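Local coordinates for putative permease protein, ABC transporter (Porphyromonas gingivalis, PDB 3IS6) that is a MacB-like periplasmic core domain from a putative membrane permease, which probably takes part in transport across the cell membrane, at residues 77-82 with 154-159; 8-13 with 183-188; 69-74 with 125-130. All coordinates share one frame; numbering follows the deposited sequence. Where two conformers were deposited one is given.

Contact 1 (77-82 with 154-159); sequences ETKTLL and SIQADM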
loop_
_atom_site.group_PDB
_atom_site.type_symbol
_atom_site.label_atom_id
_atom_site.label_comp_id
_atom_site.label_asym_id
_atom_site.label_seq_id
_atom_site.Cartn_x
_atom_site.Cartn_y
_atom_site.Cartn_z
ATOM N N GLU A 77 -14.469 -9.835 12.745
ATOM C CA GLU A 77 -13.814 -10.292 11.553
ATOM C C GLU A 77 -14.537 -9.658 10.383
ATOM O O GLU A 77 -15.720 -9.747 10.278
ATOM C CB GLU A 77 -13.861 -11.810 11.492
ATOM C CG GLU A 77 -13.296 -12.423 10.240
ATOM C CD GLU A 77 -13.609 -13.904 10.105
ATOM O OE1 GLU A 77 -14.638 -14.258 9.516
ATOM O OE2 GLU A 77 -12.818 -14.711 10.600
ATOM N N THR A 78 -13.804 -8.980 9.533
ATOM C CA THR A 78 -14.411 -8.293 8.436
ATOM C C THR A 78 -13.697 -8.559 7.124
ATOM O O THR A 78 -12.506 -8.592 7.082
ATOM C CB THR A 78 -14.475 -6.775 8.701
ATOM O OG1 THR A 78 -13.319 -6.163 8.188
ATOM C CG2 THR A 78 -14.512 -6.480 10.152
ATOM N N LYS A 79 -14.450 -8.720 6.061
ATOM C CA LYS A 79 -13.887 -8.886 4.742
ATOM C C LYS A 79 -13.901 -7.571 4.011
ATOM O O LYS A 79 -14.930 -7.018 3.756
ATOM C CB LYS A 79 -14.675 -9.904 3.946
ATOM C CG LYS A 79 -14.010 -10.288 2.685
ATOM C CD LYS A 79 -14.937 -10.929 1.739
ATOM C CE LYS A 79 -14.298 -11.962 0.943
ATOM N NZ LYS A 79 -14.932 -13.232 1.225
ATOM N N THR A 80 -12.729 -7.105 3.666
ATOM C CA THR A 80 -12.530 -5.772 3.187
ATOM C C THR A 80 -12.158 -5.688 1.710
ATOM O O THR A 80 -11.253 -6.315 1.258
ATOM C CB THR A 80 -11.445 -5.090 4.015
ATOM O OG1 THR A 80 -11.855 -5.005 5.363
ATOM C CG2 THR A 80 -11.181 -3.762 3.519
ATOM N N LEU A 81 -12.881 -4.875 0.993
ATOM C CA LEU A 81 -12.677 -4.662 -0.395
ATOM C C LEU A 81 -12.411 -3.180 -0.679
ATOM O O LEU A 81 -13.079 -2.333 -0.180
ATOM C CB LEU A 81 -13.888 -5.135 -1.169
ATOM C CG LEU A 81 -13.928 -5.028 -2.683
ATOM C CD1 LEU A 81 -12.998 -5.982 -3.305
ATOM C CD2 LEU A 81 -15.278 -5.275 -3.172
ATOM N N LEU A 82 -11.441 -2.910 -1.514
ATOM C CA LEU A 82 -11.105 -1.568 -1.878
ATOM C C LEU A 82 -11.754 -1.202 -3.208
ATOM O O LEU A 82 -11.615 -1.906 -4.155
ATOM C CB LEU A 82 -9.606 -1.437 -1.967
ATOM C CG LEU A 82 -8.815 -1.140 -0.698
ATOM C CD1 LEU A 82 -9.126 -2.070 0.337
ATOM C CD2 LEU A 82 -7.368 -1.131 -0.955
ATOM N N SER A 154 -19.547 -13.532 -6.711
ATOM C CA SER A 154 -18.116 -13.319 -6.615
ATOM C C SER A 154 -17.739 -12.005 -5.915
ATOM O O SER A 154 -16.670 -11.868 -5.436
ATOM C CB SER A 154 -17.441 -13.400 -7.977
ATOM O OG SER A 154 -18.006 -12.522 -8.873
ATOM N N ILE A 155 -18.643 -11.056 -5.888
ATOM C CA ILE A 155 -18.355 -9.785 -5.294
ATOM C C ILE A 155 -18.815 -9.824 -3.859
ATOM O O ILE A 155 -19.965 -9.829 -3.597
ATOM C CB ILE A 155 -19.030 -8.672 -6.067
ATOM C CG1 ILE A 155 -18.612 -8.737 -7.530
ATOM C CG2 ILE A 155 -18.655 -7.340 -5.510
ATOM C CD1 ILE A 155 -19.175 -7.746 -8.367
ATOM N N GLN A 156 -17.864 -9.912 -2.952
ATOM C CA GLN A 156 -18.114 -10.042 -1.539
ATOM C C GLN A 156 -17.335 -9.038 -0.696
ATOM O O GLN A 156 -16.162 -8.922 -0.831
ATOM C CB GLN A 156 -17.760 -11.437 -1.095
ATOM C CG GLN A 156 -18.283 -12.487 -1.997
ATOM C CD GLN A 156 -17.791 -13.860 -1.644
ATOM O OE1 GLN A 156 -17.253 -14.078 -0.590
ATOM N NE2 GLN A 156 -17.978 -14.793 -2.544
ATOM N N ALA A 157 -18.030 -8.295 0.149
ATOM C CA ALA A 157 -17.422 -7.357 1.071
ATOM C C ALA A 157 -18.314 -7.057 2.276
ATOM O O ALA A 157 -19.447 -6.756 2.112
ATOM C CB ALA A 157 -17.103 -6.115 0.362
ATOM N N ASP A 158 -17.796 -7.205 3.471
ATOM C CA ASP A 158 -18.288 -6.584 4.680
ATOM C C ASP A 158 -18.008 -5.086 4.828
ATOM O O ASP A 158 -18.783 -4.374 5.371
ATOM C CB ASP A 158 -17.819 -7.344 5.907
ATOM C CG ASP A 158 -18.075 -8.835 5.799
ATOM O OD1 ASP A 158 -19.095 -9.216 5.233
ATOM O OD2 ASP A 158 -17.234 -9.629 6.245
HETATM N N MSE A 159 -16.840 -4.662 4.399
HETATM C CA MSE A 159 -16.397 -3.290 4.508
HETATM C C MSE A 159 -15.797 -2.815 3.203
HETATM O O MSE A 159 -15.076 -3.518 2.586
HETATM C CB MSE A 159 -15.371 -3.169 5.639
HETATM C CG MSE A 159 -14.629 -1.844 5.777
HETATM SE SE MSE A 159 -13.654 -1.630 7.491
HETATM C CE MSE A 159 -12.162 -2.625 7.059
#
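The Lys79 side chain starts out trans to the main-chain nitrogen (chi1 -170°), then bends at its third and fourth torsions to bring NZ to Gln156. In Asp158 a first torsion of -50° turns the carboxylate to the backbone of Lys79. There OD2 accepts from Lys79 N at 2.9 Å, met on its anti side and somewhat out of the carboxylate plane. The peptide on the other side of Lys79 is held too. Lys79 O takes the N-H of Met159, a selenomethionine, at 3.1 Å, and a weak, bent bond from Asp158 N. Two residues further on, Leu81 N gives a nearly straight bond to Met159 O at 3.0 Å. Thr80 and Met159 thus form a parallel bridge, the first pairing of strands 159-162 and 74-83 in the mixed sheet of the MacB-like periplasmic core domain. Their side chains lie alongside each other and point the same way. Next to the bridge, Leu81 CB packs on Ala157 CB at 3.7 Å. Lys79 crosses Gln156, with CD 3.5 Å from the peptide oxygen Gln156 O. Its tip, Lys79 NZ, donates to Gln156 OE1 at 3.1 Å, tilted from the amide plane. Gln156 NE2 bonds to Ser153 O, so both ends of that amide are used and its rotation is fixed. A bound Tris molecule, probably from the crystallisation liquor, lies about 4 Å from the Lys79 side chain. The backbone N-H held by Asp158 would probably favour its charged form, while neutral Gln156 meets the lysine ammonium through its oxygen dipole.

Contact 2 (8-13 with 183-188); sequences FPHHDR and YVRLRP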
loop_
_atom_site.group_PDB
_atom_site.type_symbol
_atom_site.label_atom_id
_atom_site.label_comp_id
_atom_site.label_asym_id
_atom_site.label_seq_id
_atom_site.Cartn_x
_atom_site.Cartn_y
_atom_site.Cartn_z
ATOM N N PHE A 8 -27.579 -6.931 -10.886
ATOM C CA PHE A 8 -26.885 -5.680 -10.962
ATOM C C PHE A 8 -27.478 -4.862 -12.123
ATOM O O PHE A 8 -28.068 -5.411 -13.007
ATOM C CB PHE A 8 -25.421 -5.934 -11.204
ATOM C CG PHE A 8 -24.705 -6.570 -10.055
ATOM C CD1 PHE A 8 -24.908 -6.152 -8.766
ATOM C CD2 PHE A 8 -23.802 -7.570 -10.272
ATOM C CE1 PHE A 8 -24.240 -6.721 -7.734
ATOM C CE2 PHE A 8 -23.143 -8.138 -9.247
ATOM C CZ PHE A 8 -23.362 -7.719 -7.979
ATOM N N PRO A 9 -27.307 -3.554 -12.115
ATOM C CA PRO A 9 -27.826 -2.739 -13.204
ATOM C C PRO A 9 -27.170 -3.080 -14.532
ATOM O O PRO A 9 -26.001 -3.247 -14.588
ATOM C CB PRO A 9 -27.421 -1.341 -12.777
ATOM C CG PRO A 9 -27.326 -1.408 -11.376
ATOM C CD PRO A 9 -26.834 -2.718 -11.019
ATOM N N HIS A 10 -27.948 -3.217 -15.586
ATOM C CA HIS A 10 -27.403 -3.432 -16.892
ATOM C C HIS A 10 -26.455 -4.611 -16.954
ATOM O O HIS A 10 -25.472 -4.567 -17.629
ATOM C CB HIS A 10 -26.728 -2.182 -17.356
ATOM C CG HIS A 10 -27.517 -0.957 -17.073
ATOM N ND1 HIS A 10 -28.707 -0.684 -17.694
ATOM C CD2 HIS A 10 -27.299 0.061 -16.220
ATOM C CE1 HIS A 10 -29.190 0.445 -17.237
ATOM N NE2 HIS A 10 -28.356 0.917 -16.339
ATOM N N HIS A 11 -26.790 -5.675 -16.249
ATOM C CA HIS A 11 -25.876 -6.778 -16.023
ATOM C C HIS A 11 -25.488 -7.507 -17.266
ATOM O O HIS A 11 -24.450 -8.084 -17.360
ATOM C CB HIS A 11 -26.389 -7.718 -14.971
ATOM C CG HIS A 11 -27.483 -8.589 -15.441
ATOM N ND1 HIS A 11 -28.785 -8.169 -15.502
ATOM C CD2 HIS A 11 -27.476 -9.862 -15.878
ATOM C CE1 HIS A 11 -29.533 -9.148 -15.958
ATOM N NE2 HIS A 11 -28.763 -10.182 -16.200
ATOM N N ASP A 12 -26.365 -7.430 -18.239
ATOM C CA ASP A 12 -26.150 -7.994 -19.538
ATOM C C ASP A 12 -25.015 -7.297 -20.255
ATOM O O ASP A 12 -24.467 -7.829 -21.153
ATOM C CB ASP A 12 -27.441 -7.926 -20.330
ATOM C CG ASP A 12 -28.173 -6.613 -20.125
ATOM O OD1 ASP A 12 -28.732 -6.368 -19.046
ATOM O OD2 ASP A 12 -28.165 -5.806 -21.060
ATOM N N ARG A 13 -24.698 -6.084 -19.851
ATOM C CA ARG A 13 -23.635 -5.307 -20.467
ATOM C C ARG A 13 -22.327 -5.178 -19.677
ATOM O O ARG A 13 -21.461 -4.450 -20.052
ATOM C CB ARG A 13 -24.150 -3.923 -20.849
ATOM C CG ARG A 13 -25.222 -3.953 -21.885
ATOM C CD ARG A 13 -25.569 -2.588 -22.378
ATOM N NE ARG A 13 -26.578 -1.936 -21.587
ATOM C CZ ARG A 13 -26.427 -0.739 -21.069
ATOM N NH1 ARG A 13 -25.313 -0.101 -21.248
ATOM N NH2 ARG A 13 -27.375 -0.195 -20.363
ATOM N N TYR A 183 -13.951 -3.896 -14.077
ATOM C CA TYR A 183 -15.271 -4.080 -14.577
ATOM C C TYR A 183 -15.580 -2.984 -15.571
ATOM O O TYR A 183 -15.329 -1.849 -15.325
ATOM C CB TYR A 183 -16.277 -4.026 -13.464
ATOM C CG TYR A 183 -16.115 -5.051 -12.359
ATOM C CD1 TYR A 183 -16.629 -6.311 -12.474
ATOM C CD2 TYR A 183 -15.442 -4.747 -11.198
ATOM C CE1 TYR A 183 -16.500 -7.205 -11.487
ATOM C CE2 TYR A 183 -15.300 -5.655 -10.209
ATOM C CZ TYR A 183 -15.836 -6.879 -10.350
ATOM O OH TYR A 183 -15.699 -7.774 -9.355
ATOM N N VAL A 184 -16.124 -3.375 -16.695
ATOM C CA VAL A 184 -16.439 -2.471 -17.761
ATOM C C VAL A 184 -17.875 -2.622 -18.221
ATOM O O VAL A 184 -18.273 -3.687 -18.583
ATOM C CB VAL A 184 -15.555 -2.785 -18.937
ATOM C CG1 VAL A 184 -15.778 -1.869 -20.029
ATOM C CG2 VAL A 184 -14.162 -2.784 -18.566
ATOM N N ARG A 185 -18.638 -1.550 -18.244
ATOM C CA ARG A 185 -19.956 -1.593 -18.813
ATOM C C ARG A 185 -19.986 -0.949 -20.183
ATOM O O ARG A 185 -19.706 0.196 -20.320
ATOM C CB ARG A 185 -20.955 -0.905 -17.915
ATOM C CG ARG A 185 -22.364 -1.016 -18.355
ATOM C CD ARG A 185 -23.156 0.171 -17.975
ATOM N NE ARG A 185 -23.381 0.226 -16.564
ATOM C CZ ARG A 185 -23.580 1.338 -15.897
ATOM N NH1 ARG A 185 -23.632 2.485 -16.533
ATOM N NH2 ARG A 185 -23.752 1.295 -14.608
ATOM N N LEU A 186 -20.329 -1.734 -21.181
ATOM C CA LEU A 186 -20.463 -1.279 -22.542
ATOM C C LEU A 186 -21.809 -0.644 -22.876
ATOM O O LEU A 186 -22.807 -0.988 -22.320
ATOM C CB LEU A 186 -20.201 -2.431 -23.491
ATOM C CG LEU A 186 -18.964 -3.237 -23.239
ATOM C CD1 LEU A 186 -18.938 -4.447 -24.024
ATOM C CD2 LEU A 186 -17.786 -2.436 -23.496
ATOM N N ARG A 187 -21.818 0.244 -23.852
ATOM C CA ARG A 187 -23.050 0.758 -24.390
ATOM C C ARG A 187 -23.771 -0.308 -25.190
ATOM O O ARG A 187 -23.179 -1.228 -25.688
ATOM C CB ARG A 187 -22.799 1.951 -25.281
ATOM C CG ARG A 187 -21.748 2.837 -24.817
ATOM C CD ARG A 187 -22.095 4.285 -25.040
ATOM N NE ARG A 187 -21.071 5.186 -24.531
ATOM C CZ ARG A 187 -21.271 6.055 -23.555
ATOM N NH1 ARG A 187 -22.461 6.168 -22.997
ATOM N NH2 ARG A 187 -20.282 6.821 -23.154
ATOM N N PRO A 188 -25.061 -0.140 -25.344
ATOM C CA PRO A 188 -25.869 -1.144 -26.013
ATOM C C PRO A 188 -25.359 -1.390 -27.412
ATOM O O PRO A 188 -24.974 -0.492 -28.101
ATOM C CB PRO A 188 -27.218 -0.469 -26.093
ATOM C CG PRO A 188 -27.219 0.450 -25.038
ATOM C CD PRO A 188 -25.879 0.992 -24.931
HETATM O O HOH W 1 -23.847 -1.488 -14.254
#
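Arg13 and Leu186 hold each other through two bonds. Leu186 N donates to Arg13 O at 3.2 Å, and Arg13 NH1 returns a bond to Leu186 O at 2.9 Å. The carbonyl oxygen lies at the guanidinium edge, close to its plane. The first two torsions (chi1 -64°, chi2 extended) lay Arg13 CD 3.2 Å from Leu186 O, and the bend at the third turns NH1 to the same oxygen. Pro188 CG lies over one face of this guanidinium, offset toward its rim. The second arginine, Arg185, is met by a ring. His10 CD2 sits over the centre of its guanidinium face, 3.9 Å from Arg185 CZ, with the two planes 64° apart. Water 1 lies at the edge of the same group. It accepts from Arg185 NH2 at 2.8 Å and donates to Pro9 O at 2.8 Å, which ties the loop backbone to the arginine. The next shell fixes these groups. Glu55 makes salt bridges to both arginines, through OE1 to Arg13 NH1 and OE2 to Arg185 NH1, so the two like charges share one carboxylate. A type II turn from Phe8 to His11 presents His10, and Arg13 N bonds back to His10 O at 2.8 Å. Further along, Val184 pairs by backbone with Cys15. The Leu186 N to Arg13 O bond lies just before the antiparallel pairing of strands 14-23 and 181-186, where a short 3-10 turn (11-13) leads directly into the first strand, in the mixed sheet of the MacB-like periplasmic core domain.

Contact 3 (69-74 with 125-130); sequences ILEDNK and LGKRLR
Glu71 OE2 is gripped twice by Arg128, by the backbone N at 2.8 Å and by NE at 3.2 Å. Both donors come from the same face of the carboxylate plane. The other oxygen, Glu71 OE1, takes Arg128 NH2 at 3.0 Å through its syn lone pair, in a bond that is almost straight (173°) and in the guanidinium plane. The salt bridge is thus two-pronged and side-on, with the two planes 43° apart. Glu71 bends at its second torsion (chi2 -66°), turning the carboxylate toward Arg128 N. Glu71 N in turn donates to Arg128 O at 2.9 Å. Glu71 sits in the turn of the beta hairpin formed by strands 54-70 and 74-83. This turn has Glu71 and Asp72 at positive phi, and Asn73 N bonds to Leu70 O. Strand 128-131 lies antiparallel beside the first arm. Ile69 and Arg130 form a hydrogen-bonded pair, with Ile69 N to Arg130 O at 2.9 Å. Leu70 and Leu129 form the next, non-hydrogen-bonded pair, and Leu70 CD1 meets Leu129 CD2 at 4.0 Å. Leu70 CD1 also touches Lys127 CB. Asp72 OD1 makes a salt bridge to Arg130 NH1 at the guanidinium edge, though its modelled length is doubtfully short. Arg130 NE and NH2 are held by the carbonyls of Arg138 and Asp137.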
loop_
_atom_site.group_PDB
_atom_site.type_symbol
_atom_site.label_atom_id
_atom_site.label_comp_id
_atom_site.label_asym_id
_atom_site.label_seq_id
_atom_site.Cartn_x
_atom_site.Cartn_y
_atom_site.Cartn_z
ATOM N N ILE A 69 -11.387 -3.697 15.578
ATOM C CA ILE A 69 -11.932 -3.393 16.832
ATOM C C ILE A 69 -12.818 -2.132 16.747
ATOM O O ILE A 69 -12.377 -1.139 16.248
ATOM C CB ILE A 69 -10.843 -3.230 17.909
ATOM C CG1 ILE A 69 -10.016 -4.513 18.010
ATOM C CG2 ILE A 69 -11.483 -2.884 19.265
ATOM C CD1 ILE A 69 -8.836 -4.418 18.960
ATOM N N LEU A 70 -14.020 -2.198 17.273
ATOM C CA LEU A 70 -14.940 -1.081 17.202
ATOM C C LEU A 70 -14.917 -0.303 18.498
ATOM O O LEU A 70 -15.121 -0.853 19.512
ATOM C CB LEU A 70 -16.338 -1.587 16.960
ATOM C CG LEU A 70 -17.459 -0.579 16.892
ATOM C CD1 LEU A 70 -17.321 0.335 15.750
ATOM C CD2 LEU A 70 -18.767 -1.268 16.900
ATOM N N GLU A 71 -14.585 0.965 18.444
ATOM C CA GLU A 71 -14.639 1.826 19.618
ATOM C C GLU A 71 -13.876 1.230 20.793
ATOM O O GLU A 71 -14.326 1.259 21.893
ATOM C CB GLU A 71 -16.067 2.161 20.008
ATOM C CG GLU A 71 -16.805 3.084 19.046
ATOM C CD GLU A 71 -16.238 4.498 18.961
ATOM O OE1 GLU A 71 -15.590 4.944 19.890
ATOM O OE2 GLU A 71 -16.422 5.177 17.959
ATOM N N ASP A 72 -12.746 0.629 20.504
ATOM C CA ASP A 72 -11.836 0.155 21.496
ATOM C C ASP A 72 -12.377 -0.972 22.339
ATOM O O ASP A 72 -11.847 -1.226 23.355
ATOM C CB ASP A 72 -11.396 1.286 22.419
ATOM C CG ASP A 72 -10.663 2.389 21.693
ATOM O OD1 ASP A 72 -9.641 2.130 21.105
ATOM O OD2 ASP A 72 -11.098 3.523 21.705
ATOM N N ASN A 73 -13.418 -1.643 21.915
ATOM C CA ASN A 73 -13.953 -2.741 22.689
ATOM C C ASN A 73 -14.042 -4.085 21.972
ATOM O O ASN A 73 -13.203 -4.903 22.127
ATOM C CB ASN A 73 -15.309 -2.348 23.260
ATOM C CG ASN A 73 -15.871 -3.357 24.242
ATOM O OD1 ASN A 73 -15.223 -4.276 24.648
ATOM N ND2 ASN A 73 -17.102 -3.157 24.603
ATOM N N LYS A 74 -15.108 -4.278 21.237
ATOM C CA LYS A 74 -15.386 -5.526 20.575
ATOM C C LYS A 74 -14.691 -5.694 19.231
ATOM O O LYS A 74 -14.559 -4.782 18.499
ATOM C CB LYS A 74 -16.888 -5.742 20.441
ATOM C CG LYS A 74 -17.575 -5.727 21.760
ATOM C CD LYS A 74 -18.992 -6.111 21.727
ATOM C CE LYS A 74 -19.540 -6.234 23.123
ATOM N NZ LYS A 74 -20.981 -6.277 23.137
ATOM N N LEU A 125 -23.218 4.490 12.524
ATOM C CA LEU A 125 -22.775 5.615 11.750
ATOM C C LEU A 125 -21.976 6.551 12.607
ATOM O O LEU A 125 -22.372 6.904 13.648
ATOM C CB LEU A 125 -23.976 6.324 11.170
ATOM C CG LEU A 125 -23.709 7.313 10.076
ATOM C CD1 LEU A 125 -23.317 6.620 8.864
ATOM C CD2 LEU A 125 -24.936 8.124 9.802
ATOM N N GLY A 126 -20.814 6.923 12.138
ATOM C CA GLY A 126 -19.938 7.804 12.850
ATOM C C GLY A 126 -19.027 7.145 13.850
ATOM O O GLY A 126 -18.144 7.751 14.338
ATOM N N LYS A 127 -19.219 5.875 14.112
ATOM C CA LYS A 127 -18.338 5.152 15.005
ATOM C C LYS A 127 -16.958 4.872 14.389
ATOM O O LYS A 127 -16.756 4.964 13.212
ATOM C CB LYS A 127 -19.008 3.895 15.499
ATOM C CG LYS A 127 -20.063 4.138 16.514
ATOM C CD LYS A 127 -20.765 2.884 16.912
ATOM C CE LYS A 127 -21.280 2.940 18.320
ATOM N NZ LYS A 127 -22.045 1.792 18.704
ATOM N N ARG A 128 -16.013 4.538 15.224
ATOM C CA ARG A 128 -14.643 4.405 14.804
ATOM C C ARG A 128 -14.090 2.972 14.917
ATOM O O ARG A 128 -14.300 2.319 15.896
ATOM C CB ARG A 128 -13.763 5.379 15.564
ATOM C CG ARG A 128 -14.060 6.833 15.290
ATOM C CD ARG A 128 -13.536 7.738 16.387
ATOM N NE ARG A 128 -14.112 7.408 17.682
ATOM C CZ ARG A 128 -14.202 8.234 18.716
ATOM N NH1 ARG A 128 -13.753 9.468 18.637
ATOM N NH2 ARG A 128 -14.734 7.817 19.837
ATOM N N LEU A 129 -13.395 2.552 13.879
ATOM C CA LEU A 129 -12.830 1.229 13.715
ATOM C C LEU A 129 -11.316 1.296 13.570
ATOM O O LEU A 129 -10.814 2.171 12.952
ATOM C CB LEU A 129 -13.353 0.592 12.432
ATOM C CG LEU A 129 -14.711 -0.046 12.338
ATOM C CD1 LEU A 129 -15.046 -0.437 10.985
ATOM C CD2 LEU A 129 -14.739 -1.215 13.180
ATOM N N ARG A 130 -10.599 0.347 14.122
ATOM C CA ARG A 130 -9.200 0.195 13.793
ATOM C C ARG A 130 -8.744 -1.258 13.790
ATOM O O ARG A 130 -9.364 -2.091 14.350
ATOM C CB ARG A 130 -8.336 1.065 14.664
ATOM C CG ARG A 130 -8.184 0.604 16.016
ATOM C CD ARG A 130 -7.196 1.459 16.747
ATOM N NE ARG A 130 -7.615 2.830 16.870
ATOM C CZ ARG A 130 -8.237 3.299 17.922
ATOM N NH1 ARG A 130 -8.513 2.485 18.898
ATOM N NH2 ARG A 130 -8.603 4.561 17.994
#

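All three contacts reach the same mixed sheet. Contact 1 is the most internal, its centre about 9 Å from that of the chain, with four of nine touching residues buried. Contact 3 is peripheral, its centre about 24 Å from that of the chain. Contacts 1 and 3 use the adjoining strands 74-83 and 54-70. Contacts 2 and 3 lie on opposite sides of the chain centre and do not touch. Contact 1 meets both: Ile155 packs on Phe8 and Tyr183, and Met159 SE lies 3.9 Å from Leu129 CD1. Contact 1 mixes backbone bonds with two side-chain ones. Contact 2 joins a loop to a strand end through arginines, a histidine and water. Contact 3 adds ion pairs at the turn.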